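Local coordinates for protein aclacinomycin-N/aclacinomycin-A oxidase (Streptomyces galilaeus, PDB 2IPI) that oxidises the terminal sugar of aclacinomycins in the last two steps of their biosynthesis, using a bicovalently bound FAD and molecular oxygen, at residues 58-63 against 69-74; 183-186 against 190-193; 204-209 against 499-504; 117-122 against 238-243; 44-49 against 103-108. All coordinates share one frame; numbering follows the deposited sequence.

Contact 1 (58-63 against 69-74); sequences VVYVVH and VDAVNQ
Tyr-60 OH meets Gln-74 in two ways. It makes a weak hydrogen bond to Gln-74 OE1, with Tyr-60 OH and OE1 3.4 Å apart. It also rests against the aliphatic root of the same side chain, with Tyr-60 OH 3.3 Å from Gln-74 CB. The phenol ring and the amide stand nearly perpendicular, their planes 83° apart. Gln-74 is extended beyond CG, and this carries its amide past the hydroxyl. Gln-74 NE2 lies very close to Asp-70 OD1, a pair too short to be sure of. The weak bond to Tyr-60 probably does little to fix the amide.

The apolar half of the contact is Ala-71. Its CB sits over one face of the Tyr-60 ring as a CH-pi contact, 3.7 Å above the ring plane and offset toward the rim on the CG side. Tyr-60 CG lies anti to its own carbonyl carbon (chi1 -69°), and this turns one face of the ring to Ala-71. Val-62 adds a looser touch, with CG1 4.4 Å from Ala-71 CB.

The contact packs helix 65-78 on strand 58-61 in the FAD-binding domain. Strand 58-61 runs between strands 32-34 and 102-105, and Val-33 also touches Tyr-60. Ala-71 reaches on to Ile-104 of strand 102-105, while Val-69 and Val-72 of the helix touch Val-183 of strand 177-185.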
# COMPACT_ATOMS: atom_id res chain seq x y z
N VAL A 58 -12.50 21.31 -13.51
CA VAL A 58 -12.78 21.82 -12.16
C VAL A 58 -12.22 20.92 -11.08
O VAL A 58 -12.11 19.71 -11.27
CB VAL A 58 -14.31 21.97 -11.95
CG1 VAL A 58 -14.99 20.62 -11.85
CG2 VAL A 58 -14.60 22.78 -10.69
N VAL A 59 -11.86 21.49 -9.93
CA VAL A 59 -11.60 20.70 -8.74
C VAL A 59 -12.52 21.14 -7.59
O VAL A 59 -12.56 22.32 -7.24
CB VAL A 59 -10.14 20.78 -8.24
CG1 VAL A 59 -9.90 19.63 -7.27
CG2 VAL A 59 -9.16 20.78 -9.39
N TYR A 60 -13.27 20.23 -6.98
CA TYR A 60 -14.16 20.56 -5.88
C TYR A 60 -13.46 20.25 -4.55
O TYR A 60 -13.05 19.11 -4.33
CB TYR A 60 -15.48 19.79 -5.85
CG TYR A 60 -16.45 20.11 -6.96
CD1 TYR A 60 -17.29 21.20 -6.92
CD2 TYR A 60 -16.49 19.27 -8.08
CE1 TYR A 60 -18.17 21.47 -7.97
CE2 TYR A 60 -17.36 19.54 -9.11
CZ TYR A 60 -18.20 20.63 -9.05
OH TYR A 60 -19.04 20.83 -10.13
N VAL A 61 -13.37 21.28 -3.72
CA VAL A 61 -12.76 21.08 -2.41
C VAL A 61 -13.85 20.96 -1.34
O VAL A 61 -14.38 22.00 -0.94
CB VAL A 61 -11.74 22.19 -2.12
CG1 VAL A 61 -11.08 21.97 -0.78
CG2 VAL A 61 -10.70 22.21 -3.24
N VAL A 62 -14.11 19.72 -0.96
CA VAL A 62 -15.16 19.27 -0.07
C VAL A 62 -14.78 19.31 1.42
O VAL A 62 -13.61 19.14 1.81
CB VAL A 62 -15.59 17.81 -0.37
CG1 VAL A 62 -16.33 17.69 -1.69
CG2 VAL A 62 -14.40 16.87 -0.36
N HIS A 63 -15.80 19.51 2.25
CA HIS A 63 -15.65 19.61 3.71
C HIS A 63 -16.66 18.73 4.41
O HIS A 63 -16.58 18.50 5.63
CB HIS A 63 -15.81 21.06 4.16
CG HIS A 63 -14.98 22.03 3.37
ND1 HIS A 63 -15.38 22.61 2.19
CD2 HIS A 63 -13.74 22.50 3.62
CE1 HIS A 63 -14.43 23.40 1.73
NE2 HIS A 63 -13.42 23.36 2.58
N VAL A 69 -21.86 14.66 -1.86
CA VAL A 69 -23.05 14.36 -2.66
C VAL A 69 -23.28 15.42 -3.72
O VAL A 69 -23.52 15.13 -4.89
CB VAL A 69 -24.30 14.19 -1.79
CG1 VAL A 69 -25.58 14.24 -2.62
CG2 VAL A 69 -24.22 12.87 -1.02
N ASP A 70 -23.20 16.69 -3.33
CA ASP A 70 -23.44 17.82 -4.21
C ASP A 70 -22.44 17.82 -5.36
O ASP A 70 -22.83 17.96 -6.52
CB ASP A 70 -23.38 19.07 -3.35
CG ASP A 70 -23.17 20.40 -3.99
OD1 ASP A 70 -23.29 20.47 -5.23
OD2 ASP A 70 -22.89 21.38 -3.26
N ALA A 71 -21.16 17.66 -5.05
CA ALA A 71 -20.11 17.68 -6.05
C ALA A 71 -20.29 16.60 -7.10
O ALA A 71 -20.14 16.92 -8.28
CB ALA A 71 -18.74 17.52 -5.39
N VAL A 72 -20.60 15.39 -6.66
CA VAL A 72 -20.89 14.30 -7.58
C VAL A 72 -22.06 14.63 -8.51
O VAL A 72 -22.08 14.46 -9.73
CB VAL A 72 -21.23 13.01 -6.83
CG1 VAL A 72 -21.53 11.89 -7.82
CG2 VAL A 72 -20.12 12.58 -5.88
N ASN A 73 -23.12 15.14 -7.88
CA ASN A 73 -24.30 15.45 -8.69
C ASN A 73 -23.95 16.54 -9.70
O ASN A 73 -24.39 16.49 -10.85
CB ASN A 73 -25.49 15.85 -7.82
CG ASN A 73 -26.07 14.68 -7.05
OD1 ASN A 73 -26.14 13.54 -7.50
ND2 ASN A 73 -26.49 14.99 -5.82
N GLN A 74 -23.15 17.53 -9.32
CA GLN A 74 -22.80 18.59 -10.27
C GLN A 74 -21.93 18.09 -11.41
O GLN A 74 -22.03 18.51 -12.57
CB GLN A 74 -22.12 19.73 -9.52
CG GLN A 74 -23.09 20.53 -8.63
CD GLN A 74 -22.48 21.84 -8.17
OE1 GLN A 74 -21.75 22.51 -8.91
NE2 GLN A 74 -22.78 22.23 -6.93

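Contact 2 (183-186 against 190-193)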
# COMPACT_ATOMS: atom_id res chain seq x y z
N VAL A 183 -20.09 7.73 -0.53
CA VAL A 183 -21.06 8.35 -1.44
C VAL A 183 -21.06 7.49 -2.72
O VAL A 183 -20.04 7.36 -3.40
CB VAL A 183 -20.78 9.82 -1.74
CG1 VAL A 183 -21.67 10.36 -2.84
CG2 VAL A 183 -20.98 10.68 -0.48
N VAL A 184 -22.22 6.92 -2.99
CA VAL A 184 -22.52 6.07 -4.14
C VAL A 184 -23.57 6.70 -5.05
O VAL A 184 -24.19 7.70 -4.69
CB VAL A 184 -23.00 4.71 -3.63
CG1 VAL A 184 -21.88 3.99 -2.86
CG2 VAL A 184 -24.22 4.84 -2.74
N VAL A 185 -23.74 6.16 -6.26
CA VAL A 185 -24.70 6.72 -7.21
C VAL A 185 -25.68 5.61 -7.64
O VAL A 185 -25.26 4.49 -7.92
CB VAL A 185 -24.04 7.35 -8.45
CG1 VAL A 185 -25.09 7.71 -9.50
CG2 VAL A 185 -23.23 8.58 -8.06
N ASP A 186 -26.94 5.98 -7.63
CA ASP A 186 -28.13 5.26 -7.95
C ASP A 186 -28.19 4.76 -9.39
O ASP A 186 -27.57 5.39 -10.23
CB ASP A 186 -29.36 6.20 -7.81
CG ASP A 186 -30.19 5.71 -6.63
OD1 ASP A 186 -30.00 4.53 -6.27
OD2 ASP A 186 -30.98 6.50 -6.11
N ARG A 190 -28.78 9.06 -9.01
CA ARG A 190 -28.75 9.91 -7.82
C ARG A 190 -27.52 9.62 -6.96
O ARG A 190 -27.31 8.46 -6.65
CB ARG A 190 -29.99 9.69 -6.95
CG ARG A 190 -31.03 10.77 -7.01
CD ARG A 190 -32.39 10.32 -6.53
NE ARG A 190 -32.68 8.91 -6.80
CZ ARG A 190 -33.43 8.17 -5.97
NH1 ARG A 190 -33.93 8.73 -4.87
NH2 ARG A 190 -33.68 6.90 -6.24
N ALA A 191 -26.79 10.64 -6.56
CA ALA A 191 -25.78 10.49 -5.50
C ALA A 191 -26.47 10.31 -4.15
O ALA A 191 -27.48 10.96 -3.88
CB ALA A 191 -24.83 11.67 -5.46
N ARG A 192 -25.92 9.44 -3.30
CA ARG A 192 -26.49 9.17 -1.99
C ARG A 192 -25.42 8.83 -0.96
O ARG A 192 -24.42 8.19 -1.24
CB ARG A 192 -27.51 8.03 -2.04
CG ARG A 192 -27.55 7.21 -3.32
CD ARG A 192 -28.94 6.98 -3.85
NE ARG A 192 -29.87 8.09 -3.67
CZ ARG A 192 -31.13 7.96 -3.25
NH1 ARG A 192 -31.62 6.76 -2.96
NH2 ARG A 192 -31.91 9.03 -3.12
N LYS A 193 -25.65 9.22 0.30
CA LYS A 193 -24.69 8.78 1.32
C LYS A 193 -25.20 7.55 2.06
O LYS A 193 -26.37 7.48 2.48
CB LYS A 193 -24.40 9.97 2.23
CG LYS A 193 -23.31 9.69 3.25
CD LYS A 193 -23.53 10.58 4.48
CE LYS A 193 -24.85 11.35 4.34
NZ LYS A 193 -26.04 10.52 4.69
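Asp-186 OD2 is shared by two arginines across the hairpin, Arg-190 and Arg-192. It is 2.7 Å from Arg-190 NH2 and 3.1 Å from Arg-192 NE, a salt bridge in each case. The oxygen sits over a face of each guanidinium. For Arg-192 the attraction is of charges alone, since no N-H points at it. The placement of the two guanidinium groups is doubtful, because Arg-190 NH1 and Arg-192 NH2 stand only 2.7 Å apart. The shared carboxylate probably offsets their charges.

Several torsions lie off the staggered positions. Arg-192 has CG almost eclipsing its backbone N (chi1 12°), and its chain bends twice more to bring the guanidinium to Asp-186. Asp-186 (chi1 -112°) and Arg-190 (chi1 -105°) are also off. Arg-190 runs alongside Asp-186 in the same direction, with a bend at chi3.

Val-184 and Arg-192 form the antiparallel hydrogen-bonded pair, with Val-184 N to Arg-192 O at 3.1 Å and Arg-192 N to Val-184 O at 2.8 Å. Toward the turn, Asp-186 N bonds to Arg-190 O at 2.7 Å. Val-184 CG2 meets Arg-192 CG on the face shared by these two residues.

Val-183, Val-185 and Ala-191 lie on the other face with Lys-193. Helix 65-78 packs there, touching Val-185 through Val-72 and Met-76. The hairpin of strands 177-185 and 191-197 forms one end of a five-stranded antiparallel sheet, with 191-197 outermost.

Contact 3 (204-209 against 499-504)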
# COMPACT_ATOMS: atom_id res chain seq x y z
N ASN A 204 -25.78 -4.20 3.80
CA ASN A 204 -24.75 -3.56 3.01
C ASN A 204 -23.36 -4.14 3.31
O ASN A 204 -22.39 -3.54 2.84
CB ASN A 204 -24.66 -2.06 3.29
CG ASN A 204 -25.96 -1.31 3.04
OD1 ASN A 204 -26.77 -1.70 2.20
ND2 ASN A 204 -26.13 -0.24 3.80
N ARG A 205 -23.29 -5.22 4.07
CA ARG A 205 -21.99 -5.76 4.47
C ARG A 205 -21.10 -6.09 3.28
O ARG A 205 -19.86 -6.08 3.32
CB ARG A 205 -22.22 -7.00 5.33
CG ARG A 205 -20.95 -7.63 5.86
CD ARG A 205 -21.33 -8.72 6.88
NE ARG A 205 -20.25 -9.10 7.77
CZ ARG A 205 -19.18 -9.77 7.32
NH1 ARG A 205 -19.19 -10.05 6.03
NH2 ARG A 205 -18.20 -10.13 8.12
N GLU A 206 -21.73 -6.38 2.14
CA GLU A 206 -20.88 -6.64 0.97
C GLU A 206 -20.21 -5.35 0.51
O GLU A 206 -19.09 -5.43 0.03
CB GLU A 206 -21.65 -7.31 -0.17
CG GLU A 206 -21.86 -8.79 0.14
CD GLU A 206 -20.56 -9.58 0.16
OE1 GLU A 206 -20.01 -9.86 -0.92
OE2 GLU A 206 -20.10 -9.93 1.28
N LEU A 207 -20.85 -4.20 0.67
CA LEU A 207 -20.19 -2.92 0.39
C LEU A 207 -19.02 -2.74 1.37
O LEU A 207 -17.95 -2.29 0.95
CB LEU A 207 -21.16 -1.76 0.46
CG LEU A 207 -21.03 -0.58 -0.49
CD1 LEU A 207 -21.51 0.70 0.19
CD2 LEU A 207 -19.61 -0.40 -1.00
N TRP A 208 -19.20 -3.09 2.64
CA TRP A 208 -18.11 -2.96 3.62
C TRP A 208 -16.92 -3.83 3.20
O TRP A 208 -15.76 -3.44 3.22
CB TRP A 208 -18.53 -3.37 5.04
CG TRP A 208 -17.36 -3.75 5.91
CD1 TRP A 208 -16.56 -2.86 6.58
CD2 TRP A 208 -16.87 -5.06 6.23
NE1 TRP A 208 -15.59 -3.54 7.29
CE2 TRP A 208 -15.77 -4.90 7.08
CE3 TRP A 208 -17.27 -6.34 5.84
CZ2 TRP A 208 -15.06 -6.01 7.55
CZ3 TRP A 208 -16.58 -7.44 6.31
CH2 TRP A 208 -15.48 -7.26 7.17
N TRP A 209 -17.26 -5.07 2.90
CA TRP A 209 -16.36 -6.07 2.38
C TRP A 209 -15.53 -5.55 1.22
O TRP A 209 -14.31 -5.71 1.18
CB TRP A 209 -17.18 -7.25 1.86
CG TRP A 209 -16.36 -8.47 1.63
CD1 TRP A 209 -15.46 -8.80 0.67
CD2 TRP A 209 -16.44 -9.59 2.52
NE1 TRP A 209 -14.96 -10.06 0.88
CE2 TRP A 209 -15.55 -10.55 2.01
CE3 TRP A 209 -17.17 -9.87 3.68
CZ2 TRP A 209 -15.43 -11.75 2.68
CZ3 TRP A 209 -17.00 -11.10 4.31
CH2 TRP A 209 -16.12 -12.06 3.81
N GLN A 499 -17.01 -8.13 -8.44
CA GLN A 499 -17.78 -7.70 -9.61
C GLN A 499 -19.25 -7.47 -9.25
O GLN A 499 -19.84 -6.52 -9.79
CB GLN A 499 -17.70 -8.73 -10.74
CG GLN A 499 -16.34 -8.82 -11.42
CD GLN A 499 -16.39 -9.58 -12.73
OE1 GLN A 499 -16.43 -10.81 -12.76
NE2 GLN A 499 -16.38 -8.85 -13.84
N LYS A 500 -19.78 -8.34 -8.39
CA LYS A 500 -21.20 -8.24 -8.06
C LYS A 500 -21.47 -7.01 -7.19
O LYS A 500 -22.53 -6.38 -7.26
CB LYS A 500 -21.67 -9.50 -7.34
N VAL A 501 -20.48 -6.65 -6.37
CA VAL A 501 -20.57 -5.40 -5.61
C VAL A 501 -20.56 -4.21 -6.56
O VAL A 501 -21.33 -3.26 -6.40
CB VAL A 501 -19.41 -5.32 -4.60
CG1 VAL A 501 -19.38 -3.97 -3.90
CG2 VAL A 501 -19.52 -6.46 -3.59
N LYS A 502 -19.69 -4.28 -7.56
CA LYS A 502 -19.54 -3.15 -8.50
C LYS A 502 -20.88 -2.83 -9.12
O LYS A 502 -21.27 -1.67 -9.17
CB LYS A 502 -18.46 -3.48 -9.51
CG LYS A 502 -18.27 -2.57 -10.69
CD LYS A 502 -17.77 -1.18 -10.34
CE LYS A 502 -17.62 -0.33 -11.59
NZ LYS A 502 -17.46 1.12 -11.24
N ALA A 503 -21.60 -3.84 -9.55
CA ALA A 503 -22.90 -3.76 -10.19
C ALA A 503 -24.03 -3.25 -9.31
O ALA A 503 -24.99 -2.61 -9.77
CB ALA A 503 -23.21 -5.18 -10.65
N ARG A 504 -23.94 -3.53 -8.01
CA ARG A 504 -25.00 -3.14 -7.10
C ARG A 504 -24.83 -1.69 -6.64
O ARG A 504 -25.79 -0.92 -6.61
CB ARG A 504 -25.04 -4.07 -5.88
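Val-501 projects from helix 495-505 toward helix 205-210 and presents its two methyl groups to successive residues. CG2 comes against Glu-206, 3.8 Å from the backbone Glu-206 O and 4.1 Å from Glu-206 CB. CG1 approaches the next residue, reaching 4.5 Å from Leu-207 CA. The torsion of Val-501 explains this division. CG1 is anti to the backbone N (chi1 174°) and CG2 is anti to the carbonyl carbon, which puts CG2 on Glu-206 and CG1 near Leu-207.

Glu-206 offers only the base of its side chain to Val-501. Its CG points beside its own backbone N, and a further bend at chi2 (-66°) folds the carboxylate toward Trp-209 of the same helix. There Glu-206 OE2 stands 3.5 Å above the Trp-209 ring plane, toward the rim. The charged end is turned back over its own helix. Leu-207 touches Val-501 lightly. Its side chain serves a different surface, packing on Val-194 and Ala-196 of strand 191-197 and on Trp-505 of helix 495-505. Val-501 also touches Phe-219.

The two helices are far apart in sequence. Helix 205-210 belongs to the FAD-binding PCMH-type region and helix 495-505 to the berberine-like C-terminal region, so this packing joins the C-terminal part of the chain to the flavin-binding part.

The contact is small and has no polar bond between the segments. It rests on valine methyls packed against the backbone and CB of a helix turn, with the carboxylate of Glu-206 turned aside.

Contact 4 (117-122 against 238-243)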
# COMPACT_ATOMS: atom_id res chain seq x y z
N GLY A 117 -20.45 6.18 21.33
CA GLY A 117 -21.71 5.55 20.94
C GLY A 117 -21.42 4.26 20.19
O GLY A 117 -21.72 3.16 20.66
N LYS A 118 -20.81 4.44 19.03
CA LYS A 118 -20.52 3.44 18.03
C LYS A 118 -19.44 2.47 18.49
O LYS A 118 -19.21 1.41 17.90
CB LYS A 118 -20.06 4.12 16.74
CG LYS A 118 -21.17 4.68 15.87
CD LYS A 118 -21.32 6.18 16.03
CE LYS A 118 -22.78 6.57 16.21
NZ LYS A 118 -23.22 7.51 15.15
N ARG A 119 -18.75 2.83 19.58
CA ARG A 119 -17.65 1.99 20.06
C ARG A 119 -16.62 1.86 18.93
O ARG A 119 -16.09 0.78 18.67
CB ARG A 119 -18.17 0.63 20.51
CG ARG A 119 -17.33 -0.07 21.56
CD ARG A 119 -18.16 -1.13 22.27
NE ARG A 119 -18.27 -2.32 21.43
CZ ARG A 119 -17.59 -3.44 21.63
NH1 ARG A 119 -16.72 -3.54 22.63
NH2 ARG A 119 -17.75 -4.48 20.81
N ALA A 120 -16.37 3.00 18.30
CA ALA A 120 -15.45 2.97 17.16
C ALA A 120 -14.68 4.26 17.02
O ALA A 120 -15.04 5.29 17.59
CB ALA A 120 -16.23 2.69 15.87
N PHE A 121 -13.59 4.21 16.26
CA PHE A 121 -12.77 5.37 16.01
C PHE A 121 -12.97 5.99 14.62
O PHE A 121 -12.76 5.27 13.62
CB PHE A 121 -11.31 4.95 16.15
CG PHE A 121 -10.80 4.71 17.56
CD1 PHE A 121 -10.84 3.43 18.09
CD2 PHE A 121 -10.29 5.74 18.34
CE1 PHE A 121 -10.38 3.14 19.36
CE2 PHE A 121 -9.81 5.45 19.61
CZ PHE A 121 -9.85 4.16 20.11
N ALA A 122 -13.32 7.27 14.60
CA ALA A 122 -13.53 8.15 13.46
C ALA A 122 -12.25 8.57 12.74
O ALA A 122 -11.32 9.13 13.31
CB ALA A 122 -14.35 9.37 13.84
N SER A 238 -9.06 2.61 24.82
CA SER A 238 -7.66 2.21 24.85
C SER A 238 -7.46 0.71 24.60
O SER A 238 -6.33 0.27 24.39
CB SER A 238 -7.01 2.56 26.19
OG SER A 238 -7.58 3.68 26.83
N GLN A 239 -8.52 -0.08 24.66
CA GLN A 239 -8.43 -1.53 24.52
C GLN A 239 -9.25 -1.99 23.31
O GLN A 239 -9.52 -3.19 23.20
CB GLN A 239 -8.93 -2.27 25.75
CG GLN A 239 -8.13 -2.09 27.02
CD GLN A 239 -8.47 -3.17 28.02
OE1 GLN A 239 -8.04 -4.33 27.92
NE2 GLN A 239 -9.29 -2.79 29.00
N LEU A 240 -9.60 -1.04 22.45
CA LEU A 240 -10.45 -1.38 21.29
C LEU A 240 -9.64 -1.46 20.01
O LEU A 240 -10.18 -1.85 18.96
CB LEU A 240 -11.61 -0.38 21.15
CG LEU A 240 -12.72 -0.52 22.21
CD1 LEU A 240 -13.95 0.30 21.86
CD2 LEU A 240 -13.08 -1.99 22.42
N LEU A 241 -8.36 -1.11 20.05
CA LEU A 241 -7.47 -1.34 18.90
C LEU A 241 -6.08 -1.66 19.47
O LEU A 241 -5.86 -1.37 20.66
CB LEU A 241 -7.41 -0.18 17.94
CG LEU A 241 -8.57 0.39 17.17
CD1 LEU A 241 -8.32 1.82 16.74
CD2 LEU A 241 -8.76 -0.50 15.94
N PRO A 242 -5.16 -2.22 18.71
CA PRO A 242 -3.84 -2.58 19.26
C PRO A 242 -3.12 -1.38 19.85
O PRO A 242 -3.18 -0.25 19.36
CB PRO A 242 -3.09 -3.12 18.03
CG PRO A 242 -4.22 -3.69 17.20
CD PRO A 242 -5.24 -2.57 17.26
N LYS A 243 -2.40 -1.67 20.94
CA LYS A 243 -1.60 -0.69 21.62
C LYS A 243 -0.23 -0.50 20.98
O LYS A 243 0.40 -1.47 20.58
CB LYS A 243 -1.36 -1.11 23.08
CG LYS A 243 -1.87 -0.04 24.05
CD LYS A 243 -3.38 -0.15 24.18
CE LYS A 243 -3.75 -0.86 25.48
NZ LYS A 243 -4.00 0.16 26.55
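Arg-119 and Leu-240 meet where both chains are irregular. Arg-119 takes positive backbone angles (phi 58°, psi 43°) and, with Ala-120, faces Asp-115 in a G1 beta bulge at the turn between strands 112-115 and 120-123. Strand 120-123 begins at Ala-120. Segment 238-243 is neither helix nor strand. It turns compactly at Leu-240 and becomes extended at Leu-241, and the CB of each leucine points toward the strand side.

Arg-119 holds CG anti to the backbone N (chi1 -153°) and crosses Leu-240 at about a right angle. Its CG comes 3.4 Å from Leu-240 CD1. Farther out, Arg-119 NH1 lies 4.0 Å from Leu-240 CD2, and NH1 is bonded to the backbone oxygens of Ala-232 and Gly-234.

Phe-121 gives the larger share of the strand side. Leu-241 approaches it from the opposite direction, with CD1 3.3 Å from Phe-121 CD1 and 3.6 Å from Phe-121 CE1. Leu-240 CB sits at the ring edge, 4.1 Å from Phe-121 CE1. Trp-140 meets the same ring edge-to-face, and Tyr-114 meets it at a slant.

The contact between the segments is essentially hydrophobic, and it ties the loop leading to strand 248-256 to the five-stranded sheet. The guanidinium is anchored to backbone carbonyls, while its aliphatic part joins the apolar surface. Arg-119 O is buried here without a partner in the model, a probable small cost.

Contact 5 (44-49 against 103-108); sequences VTRGFN and VIDMSQ
Arg-46 and Asp-105 form the tight part of this contact, a salt bridge with one hydrogen bond. Arg-46 NH2 donates to Asp-105 OD1 at 3.0 Å, with an N-H...O angle of 154°. The oxygen lies at the guanidinium edge, near its plane, and is met on its syn side, 26° out of the carboxylate plane. The two flat groups are turned 44° apart. A bend at chi3 of Arg-46 brings the guanidinium round to the acid.

Asp-105 is buried and its other oxygen is also engaged. OD2 accepts from Ser-107 N at 2.9 Å, forming an Asx turn, and from Ser-107 OG at 2.7 Å, which arrives from above the carboxylate plane. These bonds hold the carboxylate in position for Arg-46.

The looser side is at Ser-107, which is partly exposed. Its CB lies over one face of the guanidinium, 3.8 Å from Arg-46 NH2, as simple packing.

The salt bridge joins the loop after helix 40-44 to the end of strand 102-105, which runs between strands 58-61 and 82-85. Arg-46 NH1 bonds to Ser-86 O just beyond strand 82-85. In the same loop, Phe-48 lines the FAD pocket and stacks on His-89, one of the two residues linked covalently to the flavin.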
# COMPACT_ATOMS: atom_id res chain seq x y z
N VAL A 44 -4.09 20.70 -9.07
CA VAL A 44 -3.83 19.78 -10.16
C VAL A 44 -2.45 19.13 -10.07
O VAL A 44 -2.20 18.13 -10.76
CB VAL A 44 -3.98 20.52 -11.50
CG1 VAL A 44 -3.05 21.73 -11.58
CG2 VAL A 44 -3.70 19.57 -12.64
N THR A 45 -1.57 19.67 -9.22
CA THR A 45 -0.21 19.11 -9.15
C THR A 45 0.07 18.50 -7.79
O THR A 45 1.18 18.48 -7.27
CB THR A 45 0.84 20.18 -9.50
OG1 THR A 45 0.81 21.20 -8.50
CG2 THR A 45 0.49 20.88 -10.81
N ARG A 46 -0.95 17.94 -7.14
CA ARG A 46 -0.84 17.40 -5.79
C ARG A 46 -0.33 15.97 -5.79
O ARG A 46 0.14 15.42 -4.78
CB ARG A 46 -2.21 17.44 -5.11
CG ARG A 46 -2.48 18.72 -4.34
CD ARG A 46 -3.49 18.46 -3.23
NE ARG A 46 -2.96 17.47 -2.29
CZ ARG A 46 -3.62 16.42 -1.82
NH1 ARG A 46 -3.02 15.60 -0.97
NH2 ARG A 46 -4.87 16.18 -2.20
N GLY A 47 -0.44 15.37 -6.99
CA GLY A 47 0.01 14.01 -7.15
C GLY A 47 1.44 13.83 -6.70
O GLY A 47 2.25 14.77 -6.72
N PHE A 48 1.75 12.61 -6.29
CA PHE A 48 3.10 12.35 -5.78
C PHE A 48 4.09 12.15 -6.92
O PHE A 48 5.26 12.49 -6.78
CB PHE A 48 3.04 11.12 -4.87
CG PHE A 48 4.42 10.71 -4.39
CD1 PHE A 48 4.87 9.42 -4.58
CD2 PHE A 48 5.22 11.66 -3.77
CE1 PHE A 48 6.13 9.04 -4.14
CE2 PHE A 48 6.48 11.28 -3.32
CZ PHE A 48 6.92 9.98 -3.51
N ASN A 49 3.56 11.59 -8.01
CA ASN A 49 4.32 11.16 -9.19
C ASN A 49 4.27 12.21 -10.29
O ASN A 49 3.23 12.42 -10.91
CB ASN A 49 3.77 9.82 -9.69
CG ASN A 49 4.69 9.05 -10.61
OD1 ASN A 49 4.59 7.81 -10.63
ND2 ASN A 49 5.55 9.70 -11.38
N VAL A 103 -12.30 16.66 -10.36
CA VAL A 103 -11.52 16.02 -9.29
C VAL A 103 -12.00 16.47 -7.92
O VAL A 103 -12.05 17.66 -7.59
CB VAL A 103 -10.01 16.30 -9.43
CG1 VAL A 103 -9.82 17.64 -10.11
CG2 VAL A 103 -9.28 16.27 -8.09
N ILE A 104 -12.40 15.50 -7.12
CA ILE A 104 -12.88 15.86 -5.77
C ILE A 104 -11.75 15.58 -4.78
O ILE A 104 -11.34 14.43 -4.64
CB ILE A 104 -14.17 15.12 -5.40
CG1 ILE A 104 -14.08 13.60 -5.33
CG2 ILE A 104 -15.28 15.49 -6.40
CD1 ILE A 104 -14.45 12.97 -6.66
N ASP A 105 -11.29 16.64 -4.17
CA ASP A 105 -10.16 16.66 -3.26
C ASP A 105 -10.63 16.74 -1.80
O ASP A 105 -11.37 17.66 -1.42
CB ASP A 105 -9.26 17.87 -3.54
CG ASP A 105 -7.91 17.71 -2.85
OD1 ASP A 105 -6.89 17.87 -3.53
OD2 ASP A 105 -7.87 17.41 -1.64
N MET A 106 -10.24 15.74 -1.03
CA MET A 106 -10.76 15.52 0.31
C MET A 106 -9.78 15.98 1.39
O MET A 106 -10.01 15.70 2.56
CB MET A 106 -11.05 14.03 0.52
CG MET A 106 -11.54 13.34 -0.76
SD MET A 106 -13.33 13.13 -0.71
CE MET A 106 -13.84 14.13 -2.09
N SER A 107 -8.73 16.64 0.97
CA SER A 107 -7.60 16.96 1.84
C SER A 107 -7.96 17.90 2.98
O SER A 107 -7.21 18.01 3.95
CB SER A 107 -6.48 17.58 0.99
OG SER A 107 -6.90 18.84 0.49
N GLN A 108 -9.11 18.57 2.88
CA GLN A 108 -9.59 19.43 3.97
C GLN A 108 -10.35 18.61 5.02
O GLN A 108 -10.72 19.12 6.09
CB GLN A 108 -10.47 20.55 3.43
CG GLN A 108 -9.83 21.62 2.58
CD GLN A 108 -8.77 22.43 3.27
OE1 GLN A 108 -7.92 21.86 3.96
NE2 GLN A 108 -8.77 23.76 3.13

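All five contacts involve the FAD-binding region. Contacts 1 and 5 share the mixed sheet, in which strands 58-61 and 102-105 are neighbours: Tyr-60 N bonds to Val-103 O. Contact 1 is buried and mostly apolar, while contact 5 is partly buried and ionic. Helix 65-78 links contact 1 to contact 2 through Val-72, Val-185 and an Asn-73 to Ala-191 bond. Contact 2 is more open, with its charges at the hairpin turn. It shares the five-stranded sheet with contact 4. Contacts 3 and 4 are buried and hydrophobic, and they bind residues distant in sequence. Contact 3 alone brings in the C-terminal region.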